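Local coordinates for maltose/maltodextrin-binding protein (Thermus thermophilus, PDB 2GH9) that binds maltotriose and probably serves as the periplasmic solute receptor that hands maltodextrins to an ABC-type importer, at residues P264-Q269 / G332-N337; D65-M70 / E97-G102; K122-P127 / L227-N232; I118-Y123 / A243-G248. All coordinates share one frame; numbering follows the deposited sequence.

Interaction 1: P264-Q269 / G332-N337; sequences PFLGVQ and GAPMPN
F265 and L266 pair with A333 and P334 as a short parallel ladder with three alternating backbone hydrogen bonds: A333 N to P264 O (3.1 Å), L266 N to A333 O (2.9 Å) and M335 N to L266 O (3.1 Å). The last is the straightest, 166° at the hydrogen and in the carbonyl plane. On the face of F265 and A333, the M335 side chain crosses the phenyl ring at about a right angle. Its CG stands over the ring face, 3.8 Å from the F265 ring centroid, a CH-pi contact; SD lies above the same ring at 4.8 Å, a more distant Met-aromatic contact. The chain then bends at chi3 (-70°), bringing M335 CE to 3.8 Å from G267 CA. An alanine in place of F265 would probably leave M335 CG without its aromatic platform and the methionine chain freer to turn. L266 points to the other face, where its CD1 meets P334 CD. M335 touches a bound glucose, so the F265 ring packs behind a residue lining the sugar pocket. F265 stacks on F160 and touches W348 of helix 341-357, while strand 265-273 also pairs antiparallel with strands 58-63 and 104-113 of the large mixed sheet.

Interaction 2: D65-M70 / E97-G102; sequences DWVGEM and EAFTFG. With GLC (alpha-D-glucopyranose), chain B.
D65 and W66 hold one glucose unit directly, while V67 and G68, next in the chain, pack against F99 and F101. The carboxylate of D65 takes a hydroxyl on each oxygen: GLC O2 donates to D65 OD1 and GLC O3 to D65 OD2, both at 2.6 Å. GLC O3 also accepts from W66 NE1 (2.8 Å, 139° at the hydrogen), lying at the indole edge in the ring plane. D65 reaches the sugar with CG between its backbone N and carbonyl carbon (chi1 65°). Its OD2 has a weak hydrogen bond from W345 NE1, and W66 makes a cation-pi contact with K43. Behind this shell, G68 CA sits over the centre of the F101 ring, 3.6 Å from the centroid and only 8° off the normal, a CH-pi contact. V67 CG2 reaches F99 CD1 at 3.6 Å, and V67 CG1 meets F101 CB at 3.8 Å. Helix 67-72 is thereby set against the end of helix 93-98 and strand 100-101. D65 accepts from both hydroxyls, a bidentate grip well known in sugar-binding proteins, while GLC O3 donates to D65 and accepts from W66, so the site reads the direction of the sugar's hydroxyls.

Interaction 3: K122-P127 / L227-N232; sequences KYVKEP and LAMILN
Y123 and V124 close over A228 and M229 in van der Waals packing, with no hydrogen bond between the two segments. The tight part centres on A228. Its methyl CB lies 3.8 Å from Y123 CB, and Y123 CD2 comes equally near A228 CA, the tyrosine ring meeting this backbone obliquely. With CG anti to its carbonyl carbon (chi1 -62°), the Y123 ring runs from A228 toward L227, whose N is 4.1 Å from Y123 CE2. V124 fits less closely: its CG2 is 4.2 Å from both A228 CB and M229 CG, one methyl serving two neighbours. The polar end of Y123 is held elsewhere, since its OH bonds to G225 O, which also receives K122 NZ. The solvent side is looser. There K122, K125 and E126 are exposed, and K125 NZ makes a weak hydrogen bond of 3.3 Å to K122 O and another weak one to K121 O. On the inner side, V124 and M229 both reach L137 of helix 131-141. The loop after strand 116-120 thus folds back over the corner at A228; a strand-to-helix connection packed on the end of an inner strand of its own sheet is consistent with the alpha/beta lobes of periplasmic binding proteins.

Interaction 4: I118-Y123 / A243-G248; sequences IYNKKY and AKVDFG
N120 OD1 is gripped by two donors: K122 N, at 3.1 Å and 166° at the hydrogen, and a water, at 2.9 Å. K122 N lies above the plane of the N120 side-chain carbonyl, and its bond closes an Asx turn as the chain leaves strand 116-120. The same water accepts from D246 N, bridging the two segments. With CG anti to the backbone N (chi1 -176°), N120 also sets its amide against V245 CG1. Here strand 247-250 joins strand 116-120 as an antiparallel edge strand of a four-stranded sheet. Y119 and G248 form the hydrogen-bonded pair, with Y119 N to G248 O at 3.0 Å and G248 N to Y119 O at 2.9 Å; N120 and F247 form the non-hydrogen-bonded pair, and K121 N to D246 O extends the ladder. The Y119 ring folds over its partner (chi1 56°), and G248 CA lies 3.7 Å from the ring centroid in a CH-pi contact. A serine in place of Y119 lacks the ring, and would probably leave the G248 backbone without its CH-pi partner and a gap beside the edge strand. I118 CG2 touches F247 CB. K121 CD passes 3.2 Å from D246 OD2, but K121 NZ stays 4.5 Å from that oxygen, beyond salt-bridge range.

The four contacts form two clusters, with interaction 1 close to the chain's centre. Interactions 1 and 2, centres 12 Å apart, both reach the large mixed sheet and touch: N337 O meets G68 N, and N337 ND2 meets A98 O, both at 2.9 Å. Each also contributes residues to the maltotriose pocket. Interactions 3 and 4, centres 6 Å apart, share K122 and Y123 and lie on the four-stranded sheet, where strand 116-120 runs between strands 227-232 and 247-250. Both have centres about 35 Å from that of interaction 2, on the opposite side of the chain's centre. Along the chain, interaction 2 closes first, 3 and 4 start together, and 1 comes last, consistent with the chain passing between two lobes around the sugar.

Interaction 1: P264-Q269 / G332-N337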
loop_
_atom_site.group_PDB
_atom_site.type_symbol
_atom_site.label_atom_id
_atom_site.label_comp_id
_atom_site.label_asym_id
_atom_site.label_seq_id
_atom_site.Cartn_x
_atom_site.Cartn_y
_atom_site.Cartn_z
ATOM N N PRO A 264 -4.974 -0.628 -9.613
ATOM C CA PRO A 264 -4.816 -0.335 -8.178
ATOM C C PRO A 264 -4.083 0.983 -7.895
ATOM O O PRO A 264 -3.477 1.537 -8.798
ATOM C CB PRO A 264 -3.942 -1.507 -7.703
ATOM C CG PRO A 264 -3.021 -1.737 -8.902
ATOM C CD PRO A 264 -3.895 -1.510 -10.115
ATOM N N PHE A 265 -4.116 1.438 -6.636
ATOM C CA PHE A 265 -3.172 2.437 -6.157
ATOM C C PHE A 265 -1.732 1.916 -6.241
ATOM O O PHE A 265 -1.465 0.751 -5.964
ATOM C CB PHE A 265 -3.425 2.813 -4.688
ATOM C CG PHE A 265 -4.569 3.773 -4.455
ATOM C CD1 PHE A 265 -4.654 4.972 -5.152
ATOM C CD2 PHE A 265 -5.511 3.507 -3.462
ATOM C CE1 PHE A 265 -5.671 5.886 -4.892
ATOM C CE2 PHE A 265 -6.536 4.424 -3.185
ATOM C CZ PHE A 265 -6.616 5.613 -3.915
ATOM N N LEU A 266 -0.820 2.800 -6.629
ATOM C CA LEU A 266 0.606 2.599 -6.470
ATOM C C LEU A 266 0.975 3.316 -5.190
ATOM O O LEU A 266 0.512 4.436 -4.921
ATOM C CB LEU A 266 1.393 3.127 -7.681
ATOM C CG LEU A 266 0.907 2.563 -9.027
ATOM C CD1 LEU A 266 1.542 3.266 -10.224
ATOM C CD2 LEU A 266 1.141 1.053 -9.125
ATOM N N GLY A 267 1.724 2.624 -4.355
ATOM C CA GLY A 267 2.170 3.167 -3.097
ATOM C C GLY A 267 3.672 3.159 -3.131
ATOM O O GLY A 267 4.266 2.225 -3.640
ATOM N N VAL A 268 4.276 4.204 -2.584
ATOM C CA VAL A 268 5.711 4.244 -2.397
ATOM C C VAL A 268 5.992 4.272 -0.910
ATOM O O VAL A 268 5.470 5.134 -0.183
ATOM C CB VAL A 268 6.360 5.454 -3.101
ATOM C CG1 VAL A 268 7.847 5.410 -2.919
ATOM C CG2 VAL A 268 5.990 5.473 -4.570
ATOM N N GLN A 269 6.795 3.309 -0.461
ATOM C CA GLN A 269 7.274 3.284 0.903
ATOM C C GLN A 269 8.636 3.978 0.964
ATOM O O GLN A 269 9.507 3.699 0.154
ATOM C CB GLN A 269 7.398 1.850 1.400
ATOM C CG GLN A 269 6.079 1.087 1.482
ATOM C CD GLN A 269 5.298 1.329 2.764
ATOM O OE1 GLN A 269 5.860 1.646 3.808
ATOM N NE2 GLN A 269 3.983 1.165 2.683
ATOM N N GLY A 332 -2.072 1.140 -12.733
ATOM C CA GLY A 332 -2.458 1.853 -11.529
ATOM C C GLY A 332 -2.272 3.362 -11.563
ATOM O O GLY A 332 -1.873 3.923 -12.578
ATOM N N ALA A 333 -2.594 4.001 -10.439
ATOM C CA ALA A 333 -2.352 5.420 -10.214
ATOM C C ALA A 333 -1.731 5.595 -8.834
ATOM O O ALA A 333 -2.195 4.967 -7.882
ATOM C CB ALA A 333 -3.654 6.183 -10.291
ATOM N N PRO A 334 -0.711 6.477 -8.698
ATOM C CA PRO A 334 -0.197 6.742 -7.355
ATOM C C PRO A 334 -1.252 7.352 -6.442
ATOM O O PRO A 334 -2.030 8.214 -6.874
ATOM C CB PRO A 334 0.947 7.759 -7.569
ATOM C CG PRO A 334 1.216 7.806 -9.005
ATOM C CD PRO A 334 -0.019 7.277 -9.725
ATOM N N MET A 335 -1.269 6.918 -5.187
ATOM C CA MET A 335 -2.014 7.612 -4.165
ATOM C C MET A 335 -1.653 9.109 -4.168
ATOM O O MET A 335 -0.500 9.476 -4.433
ATOM C CB MET A 335 -1.703 7.038 -2.785
ATOM C CG MET A 335 -2.382 5.735 -2.522
ATOM S SD MET A 335 -2.157 5.178 -0.875
ATOM C CE MET A 335 -0.408 4.727 -0.856
ATOM N N PRO A 336 -2.637 9.975 -3.841
ATOM C CA PRO A 336 -2.290 11.355 -3.586
ATOM C C PRO A 336 -1.496 11.456 -2.289
ATOM O O PRO A 336 -1.758 10.691 -1.332
ATOM C CB PRO A 336 -3.651 12.048 -3.393
ATOM C CG PRO A 336 -4.670 11.108 -3.889
ATOM C CD PRO A 336 -4.071 9.734 -3.648
ATOM N N ASN A 337 -0.557 12.399 -2.248
ATOM C CA ASN A 337 0.209 12.629 -1.042
ATOM C C ASN A 337 -0.211 13.902 -0.308
ATOM O O ASN A 337 0.402 14.264 0.670
ATOM C CB ASN A 337 1.716 12.599 -1.338
ATOM C CG ASN A 337 2.286 13.945 -1.793
ATOM O OD1 ASN A 337 1.565 14.909 -2.068
ATOM N ND2 ASN A 337 3.610 14.000 -1.873
#

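Interaction 2: D65-M70 / E97-G102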
loop_
_atom_site.group_PDB
_atom_site.type_symbol
_atom_site.label_atom_id
_atom_site.label_comp_id
_atom_site.label_asym_id
_atom_site.label_seq_id
_atom_site.Cartn_x
_atom_site.Cartn_y
_atom_site.Cartn_z
ATOM N N ASP A 65 1.316 8.450 0.948
ATOM C CA ASP A 65 0.091 9.234 1.141
ATOM C C ASP A 65 0.127 10.021 2.459
ATOM O O ASP A 65 -0.554 11.036 2.596
ATOM C CB ASP A 65 -1.175 8.372 0.994
ATOM C CG ASP A 65 -1.295 7.322 2.046
ATOM O OD1 ASP A 65 -0.447 6.368 2.069
ATOM O OD2 ASP A 65 -2.254 7.440 2.841
ATOM N N TRP A 66 0.945 9.577 3.409
ATOM C CA TRP A 66 1.123 10.267 4.689
ATOM C C TRP A 66 1.964 11.571 4.628
ATOM O O TRP A 66 1.982 12.318 5.609
ATOM C CB TRP A 66 1.838 9.348 5.670
ATOM C CG TRP A 66 1.115 8.125 6.083
ATOM C CD1 TRP A 66 -0.115 7.693 5.650
ATOM C CD2 TRP A 66 1.582 7.148 7.012
ATOM N NE1 TRP A 66 -0.440 6.517 6.270
ATOM C CE2 TRP A 66 0.580 6.160 7.117
ATOM C CE3 TRP A 66 2.744 7.016 7.784
ATOM C CZ2 TRP A 66 0.714 5.044 7.944
ATOM C CZ3 TRP A 66 2.882 5.903 8.605
ATOM C CH2 TRP A 66 1.866 4.935 8.690
ATOM N N VAL A 67 2.636 11.834 3.503
ATOM C CA VAL A 67 3.690 12.869 3.428
ATOM C C VAL A 67 3.177 14.299 3.649
ATOM O O VAL A 67 3.717 15.024 4.511
ATOM C CB VAL A 67 4.554 12.738 2.130
ATOM C CG1 VAL A 67 5.377 14.014 1.826
ATOM C CG2 VAL A 67 5.491 11.543 2.264
ATOM N N GLY A 68 2.133 14.683 2.921
ATOM C CA GLY A 68 1.528 16.012 3.069
ATOM C C GLY A 68 1.072 16.332 4.481
ATOM O O GLY A 68 1.421 17.375 4.997
ATOM N N GLU A 69 0.302 15.439 5.112
ATOM C CA GLU A 69 -0.143 15.634 6.489
ATOM C C GLU A 69 1.004 15.707 7.503
ATOM O O GLU A 69 0.966 16.517 8.439
ATOM C CB GLU A 69 -1.106 14.524 6.903
ATOM C CG GLU A 69 -1.635 14.636 8.306
ATOM C CD GLU A 69 -2.528 13.504 8.699
ATOM O OE1 GLU A 69 -2.863 12.654 7.833
ATOM O OE2 GLU A 69 -2.907 13.466 9.883
ATOM N N MET A 70 1.992 14.823 7.352
ATOM C CA MET A 70 3.141 14.813 8.243
ATOM C C MET A 70 4.025 16.064 8.069
ATOM O O MET A 70 4.481 16.645 9.064
ATOM C CB MET A 70 3.972 13.539 8.030
ATOM C CG MET A 70 3.277 12.284 8.526
ATOM S SD MET A 70 4.322 10.820 8.377
ATOM C CE MET A 70 4.718 10.468 10.070
ATOM N N GLU A 97 8.490 12.024 -6.826
ATOM C CA GLU A 97 7.299 12.857 -6.695
ATOM C C GLU A 97 6.463 12.460 -5.482
ATOM O O GLU A 97 5.913 13.325 -4.804
ATOM C CB GLU A 97 6.429 12.791 -7.961
ATOM C CG GLU A 97 7.029 13.450 -9.208
ATOM C CD GLU A 97 6.273 13.084 -10.496
ATOM O OE1 GLU A 97 5.214 13.702 -10.784
ATOM O OE2 GLU A 97 6.736 12.175 -11.230
ATOM N N ALA A 98 6.357 11.155 -5.207
ATOM C CA ALA A 98 5.581 10.674 -4.050
ATOM C C ALA A 98 6.086 11.281 -2.724
ATOM O O ALA A 98 5.296 11.589 -1.839
ATOM C CB ALA A 98 5.626 9.152 -3.975
ATOM N N PHE A 99 7.403 11.445 -2.593
ATOM C CA PHE A 99 7.981 11.951 -1.350
ATOM C C PHE A 99 8.388 13.413 -1.391
ATOM O O PHE A 99 9.073 13.890 -0.479
ATOM C CB PHE A 99 9.144 11.051 -0.906
ATOM C CG PHE A 99 8.687 9.924 -0.055
ATOM C CD1 PHE A 99 8.653 10.051 1.318
ATOM C CD2 PHE A 99 8.192 8.754 -0.635
ATOM C CE1 PHE A 99 8.173 9.021 2.104
ATOM C CE2 PHE A 99 7.705 7.722 0.149
ATOM C CZ PHE A 99 7.693 7.847 1.504
ATOM N N THR A 100 7.936 14.119 -2.433
ATOM C CA THR A 100 8.145 15.565 -2.574
ATOM C C THR A 100 6.876 16.322 -2.159
ATOM O O THR A 100 5.761 16.017 -2.609
ATOM C CB THR A 100 8.588 15.921 -3.996
ATOM O OG1 THR A 100 9.842 15.285 -4.267
ATOM C CG2 THR A 100 8.735 17.448 -4.192
ATOM N N PHE A 101 7.062 17.265 -1.242
ATOM C CA PHE A 101 5.994 18.126 -0.753
ATOM C C PHE A 101 6.533 19.532 -0.432
ATOM O O PHE A 101 7.578 19.684 0.201
ATOM C CB PHE A 101 5.337 17.522 0.479
ATOM C CG PHE A 101 4.021 18.158 0.826
ATOM C CD1 PHE A 101 2.895 17.912 0.041
ATOM C CD2 PHE A 101 3.915 19.032 1.908
ATOM C CE1 PHE A 101 1.685 18.505 0.337
ATOM C CE2 PHE A 101 2.708 19.626 2.223
ATOM C CZ PHE A 101 1.586 19.360 1.444
ATOM N N GLY A 102 5.812 20.554 -0.871
ATOM C CA GLY A 102 6.282 21.934 -0.726
ATOM C C GLY A 102 7.543 22.189 -1.539
ATOM O O GLY A 102 8.375 23.025 -1.164
HETATM C C1 GLC B . -3.219 2.702 2.721
HETATM C C2 GLC B . -2.679 4.075 3.076
HETATM C C3 GLC B . -3.068 4.445 4.499
HETATM C C4 GLC B . -4.577 4.306 4.659
HETATM C C5 GLC B . -5.082 2.914 4.251
HETATM C C6 GLC B . -6.612 2.785 4.277
HETATM O O2 GLC B . -1.247 4.104 2.930
HETATM O O3 GLC B . -2.664 5.781 4.780
HETATM O O4 GLC B . -4.896 4.582 6.022
HETATM O O5 GLC B . -4.645 2.622 2.920
HETATM O O6 GLC B . -6.964 1.399 4.352
#

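Interaction 3: K122-P127 / L227-N232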
loop_
_atom_site.group_PDB
_atom_site.type_symbol
_atom_site.label_atom_id
_atom_site.label_comp_id
_atom_site.label_asym_id
_atom_site.label_seq_id
_atom_site.Cartn_x
_atom_site.Cartn_y
_atom_site.Cartn_z
ATOM N N LYS A 122 -0.957 -24.341 -6.319
ATOM C CA LYS A 122 -1.536 -25.621 -5.946
ATOM C C LYS A 122 -3.025 -25.722 -6.351
ATOM O O LYS A 122 -3.524 -26.801 -6.668
ATOM C CB LYS A 122 -1.347 -25.779 -4.440
ATOM C CG LYS A 122 -2.309 -26.662 -3.688
ATOM C CD LYS A 122 -1.882 -26.684 -2.245
ATOM C CE LYS A 122 -3.035 -26.688 -1.302
ATOM N NZ LYS A 122 -2.679 -25.947 -0.053
ATOM N N TYR A 123 -3.725 -24.586 -6.325
ATOM C CA TYR A 123 -5.111 -24.502 -6.758
ATOM C C TYR A 123 -5.263 -23.945 -8.177
ATOM O O TYR A 123 -6.200 -24.306 -8.896
ATOM C CB TYR A 123 -5.876 -23.597 -5.822
ATOM C CG TYR A 123 -5.939 -24.069 -4.393
ATOM C CD1 TYR A 123 -6.863 -25.038 -4.005
ATOM C CD2 TYR A 123 -5.112 -23.520 -3.418
ATOM C CE1 TYR A 123 -6.960 -25.461 -2.695
ATOM C CE2 TYR A 123 -5.201 -23.938 -2.085
ATOM C CZ TYR A 123 -6.134 -24.920 -1.731
ATOM O OH TYR A 123 -6.266 -25.351 -0.429
ATOM N N VAL A 124 -4.363 -23.038 -8.560
ATOM C CA VAL A 124 -4.498 -22.287 -9.795
ATOM C C VAL A 124 -3.192 -22.304 -10.560
ATOM O O VAL A 124 -2.271 -21.543 -10.236
ATOM C CB VAL A 124 -4.920 -20.794 -9.521
ATOM C CG1 VAL A 124 -5.124 -20.066 -10.822
ATOM C CG2 VAL A 124 -6.180 -20.736 -8.666
ATOM N N LYS A 125 -3.117 -23.147 -11.593
ATOM C CA LYS A 125 -1.891 -23.269 -12.376
ATOM C C LYS A 125 -1.616 -22.035 -13.238
ATOM O O LYS A 125 -0.480 -21.575 -13.320
ATOM C CB LYS A 125 -1.906 -24.544 -13.242
ATOM C CG LYS A 125 -1.930 -25.865 -12.450
ATOM C CD LYS A 125 -0.792 -25.967 -11.412
ATOM C CE LYS A 125 -0.988 -27.130 -10.425
ATOM N NZ LYS A 125 -2.294 -27.102 -9.666
ATOM N N GLU A 126 -2.658 -21.502 -13.872
ATOM C CA GLU A 126 -2.529 -20.297 -14.701
ATOM C C GLU A 126 -3.583 -19.257 -14.329
ATOM O O GLU A 126 -4.698 -19.617 -13.979
ATOM C CB GLU A 126 -2.643 -20.655 -16.179
ATOM C CG GLU A 126 -1.646 -21.700 -16.612
ATOM C CD GLU A 126 -0.826 -21.298 -17.805
ATOM O OE1 GLU A 126 -1.317 -20.504 -18.650
ATOM O OE2 GLU A 126 0.322 -21.799 -17.902
ATOM N N PRO A 127 -3.239 -17.958 -14.430
ATOM C CA PRO A 127 -4.171 -16.941 -13.938
ATOM C C PRO A 127 -5.464 -16.929 -14.774
ATOM O O PRO A 127 -5.425 -17.176 -15.978
ATOM C CB PRO A 127 -3.386 -15.628 -14.102
ATOM C CG PRO A 127 -2.387 -15.903 -15.180
ATOM C CD PRO A 127 -2.026 -17.363 -15.021
ATOM N N LEU A 227 -6.496 -21.163 0.680
ATOM C CA LEU A 227 -7.058 -20.100 -0.167
ATOM C C LEU A 227 -6.413 -19.997 -1.547
ATOM O O LEU A 227 -5.211 -19.742 -1.687
ATOM C CB LEU A 227 -6.997 -18.755 0.556
ATOM C CG LEU A 227 -7.509 -17.510 -0.199
ATOM C CD1 LEU A 227 -8.987 -17.600 -0.553
ATOM C CD2 LEU A 227 -7.204 -16.262 0.610
ATOM N N ALA A 228 -7.246 -20.180 -2.568
ATOM C CA ALA A 228 -6.813 -20.194 -3.943
ATOM C C ALA A 228 -6.241 -18.851 -4.417
ATOM O O ALA A 228 -5.171 -18.797 -5.017
ATOM C CB ALA A 228 -8.009 -20.598 -4.851
ATOM N N MET A 229 -6.996 -17.791 -4.160
ATOM C CA MET A 229 -6.688 -16.452 -4.664
ATOM C C MET A 229 -6.909 -15.393 -3.583
ATOM O O MET A 229 -7.876 -15.444 -2.824
ATOM C CB MET A 229 -7.548 -16.142 -5.901
ATOM C CG MET A 229 -7.140 -16.930 -7.126
ATOM S SD MET A 229 -8.193 -16.878 -8.595
ATOM C CE MET A 229 -9.609 -17.853 -8.052
ATOM N N ILE A 230 -5.990 -14.432 -3.516
ATOM C CA ILE A 230 -6.134 -13.278 -2.646
ATOM C C ILE A 230 -5.829 -11.995 -3.432
ATOM O O ILE A 230 -5.043 -12.002 -4.350
ATOM C CB ILE A 230 -5.192 -13.397 -1.407
ATOM C CG1 ILE A 230 -5.598 -12.424 -0.301
ATOM C CG2 ILE A 230 -3.714 -13.252 -1.826
ATOM C CD1 ILE A 230 -4.725 -12.534 0.993
ATOM N N LEU A 231 -6.476 -10.914 -3.058
ATOM C CA LEU A 231 -6.116 -9.588 -3.506
ATOM C C LEU A 231 -5.243 -9.019 -2.378
ATOM O O LEU A 231 -5.737 -8.707 -1.291
ATOM C CB LEU A 231 -7.363 -8.738 -3.735
ATOM C CG LEU A 231 -7.148 -7.327 -4.283
ATOM C CD1 LEU A 231 -6.455 -7.305 -5.668
ATOM C CD2 LEU A 231 -8.459 -6.561 -4.329
ATOM N N ASN A 232 -3.939 -8.933 -2.634
ATOM C CA ASN A 232 -2.976 -8.418 -1.655
ATOM C C ASN A 232 -1.706 -7.911 -2.374
ATOM O O ASN A 232 -1.545 -8.106 -3.570
ATOM C CB ASN A 232 -2.627 -9.524 -0.651
ATOM C CG ASN A 232 -2.170 -8.983 0.694
ATOM O OD1 ASN A 232 -2.161 -7.766 0.931
ATOM N ND2 ASN A 232 -1.830 -9.896 1.608
#

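Interaction 4: I118-Y123 / A243-G248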
loop_
_atom_site.group_PDB
_atom_site.type_symbol
_atom_site.label_atom_id
_atom_site.label_comp_id
_atom_site.label_asym_id
_atom_site.label_seq_id
_atom_site.Cartn_x
_atom_site.Cartn_y
_atom_site.Cartn_z
ATOM N N ILE A 118 -2.934 -12.431 -6.307
ATOM C CA ILE A 118 -1.911 -13.381 -5.937
ATOM C C ILE A 118 -2.612 -14.741 -5.804
ATOM O O ILE A 118 -3.547 -14.909 -5.021
ATOM C CB ILE A 118 -1.187 -12.983 -4.655
ATOM C CG1 ILE A 118 -0.760 -11.506 -4.718
ATOM C CG2 ILE A 118 0.049 -13.899 -4.419
ATOM C CD1 ILE A 118 -0.130 -10.970 -3.384
ATOM N N TYR A 119 -2.168 -15.692 -6.615
ATOM C CA TYR A 119 -2.815 -17.009 -6.702
ATOM C C TYR A 119 -1.860 -18.113 -6.303
ATOM O O TYR A 119 -0.701 -18.115 -6.723
ATOM C CB TYR A 119 -3.375 -17.305 -8.113
ATOM C CG TYR A 119 -2.418 -17.216 -9.268
ATOM C CD1 TYR A 119 -2.189 -16.005 -9.904
ATOM C CD2 TYR A 119 -1.760 -18.357 -9.760
ATOM C CE1 TYR A 119 -1.340 -15.898 -10.954
ATOM C CE2 TYR A 119 -0.894 -18.261 -10.819
ATOM C CZ TYR A 119 -0.684 -17.029 -11.419
ATOM O OH TYR A 119 0.180 -16.877 -12.476
ATOM N N ASN A 120 -2.375 -19.032 -5.486
ATOM C CA ASN A 120 -1.645 -20.202 -5.028
ATOM C C ASN A 120 -1.712 -21.267 -6.119
ATOM O O ASN A 120 -2.787 -21.790 -6.426
ATOM C CB ASN A 120 -2.243 -20.729 -3.711
ATOM C CG ASN A 120 -1.449 -21.902 -3.116
ATOM O OD1 ASN A 120 -0.634 -22.524 -3.806
ATOM N ND2 ASN A 120 -1.699 -22.204 -1.836
ATOM N N LYS A 121 -0.548 -21.582 -6.677
ATOM C CA LYS A 121 -0.401 -22.501 -7.821
ATOM C C LYS A 121 -0.727 -23.987 -7.571
ATOM O O LYS A 121 -0.763 -24.789 -8.503
ATOM C CB LYS A 121 1.009 -22.355 -8.414
ATOM C CG LYS A 121 1.205 -21.073 -9.191
ATOM C CD LYS A 121 2.631 -20.886 -9.616
ATOM C CE LYS A 121 2.753 -19.876 -10.739
ATOM N NZ LYS A 121 4.150 -19.667 -11.133
ATOM N N LYS A 122 -0.957 -24.341 -6.319
ATOM C CA LYS A 122 -1.536 -25.621 -5.946
ATOM C C LYS A 122 -3.025 -25.722 -6.351
ATOM O O LYS A 122 -3.524 -26.801 -6.668
ATOM C CB LYS A 122 -1.347 -25.779 -4.440
ATOM C CG LYS A 122 -2.309 -26.662 -3.688
ATOM C CD LYS A 122 -1.882 -26.684 -2.245
ATOM C CE LYS A 122 -3.035 -26.688 -1.302
ATOM N NZ LYS A 122 -2.679 -25.947 -0.053
ATOM N N TYR A 123 -3.725 -24.586 -6.325
ATOM C CA TYR A 123 -5.111 -24.502 -6.758
ATOM C C TYR A 123 -5.263 -23.945 -8.177
ATOM O O TYR A 123 -6.200 -24.306 -8.896
ATOM C CB TYR A 123 -5.876 -23.597 -5.822
ATOM C CG TYR A 123 -5.939 -24.069 -4.393
ATOM C CD1 TYR A 123 -6.863 -25.038 -4.005
ATOM C CD2 TYR A 123 -5.112 -23.520 -3.418
ATOM C CE1 TYR A 123 -6.960 -25.461 -2.695
ATOM C CE2 TYR A 123 -5.201 -23.938 -2.085
ATOM C CZ TYR A 123 -6.134 -24.920 -1.731
ATOM O OH TYR A 123 -6.266 -25.351 -0.429
ATOM N N ALA A 243 6.412 -19.541 4.185
ATOM C CA ALA A 243 5.511 -20.690 4.253
ATOM C C ALA A 243 5.593 -21.546 2.980
ATOM O O ALA A 243 4.803 -22.467 2.802
ATOM C CB ALA A 243 4.079 -20.234 4.501
ATOM N N LYS A 244 6.540 -21.229 2.101
ATOM C CA LYS A 244 6.823 -22.004 0.889
ATOM C C LYS A 244 5.645 -22.107 -0.115
ATOM O O LYS A 244 5.627 -23.025 -0.948
ATOM C CB LYS A 244 7.347 -23.415 1.254
ATOM C CG LYS A 244 8.394 -23.472 2.413
ATOM C CD LYS A 244 9.602 -22.570 2.169
ATOM C CE LYS A 244 10.672 -22.692 3.296
ATOM N NZ LYS A 244 10.679 -21.618 4.369
ATOM N N VAL A 245 4.690 -21.171 -0.055
ATOM C CA VAL A 245 3.589 -21.116 -1.029
ATOM C C VAL A 245 4.145 -20.737 -2.398
ATOM O O VAL A 245 4.874 -19.748 -2.512
ATOM C CB VAL A 245 2.487 -20.071 -0.639
ATOM C CG1 VAL A 245 1.458 -19.919 -1.775
ATOM C CG2 VAL A 245 1.815 -20.438 0.688
ATOM N N ASP A 246 3.814 -21.525 -3.426
ATOM C CA ASP A 246 4.204 -21.192 -4.798
ATOM C C ASP A 246 3.114 -20.313 -5.408
ATOM O O ASP A 246 2.059 -20.813 -5.806
ATOM C CB ASP A 246 4.420 -22.451 -5.645
ATOM C CG ASP A 246 4.979 -22.143 -7.030
ATOM O OD1 ASP A 246 5.851 -21.265 -7.179
ATOM O OD2 ASP A 246 4.564 -22.808 -7.998
ATOM N N PHE A 247 3.374 -19.006 -5.462
ATOM C CA PHE A 247 2.367 -18.027 -5.892
ATOM C C PHE A 247 2.709 -17.464 -7.256
ATOM O O PHE A 247 3.880 -17.439 -7.673
ATOM C CB PHE A 247 2.214 -16.878 -4.869
ATOM C CG PHE A 247 3.511 -16.233 -4.504
ATOM C CD1 PHE A 247 4.204 -16.634 -3.366
ATOM C CD2 PHE A 247 4.068 -15.252 -5.323
ATOM C CE1 PHE A 247 5.440 -16.061 -3.041
ATOM C CE2 PHE A 247 5.302 -14.666 -5.008
ATOM C CZ PHE A 247 5.984 -15.067 -3.867
ATOM N N GLY A 248 1.669 -17.014 -7.950
ATOM C CA GLY A 248 1.824 -16.155 -9.108
ATOM C C GLY A 248 1.191 -14.791 -8.837
ATOM O O GLY A 248 0.346 -14.653 -7.972
HETATM O O HOH W 1 1.769 -23.774 -2.714
#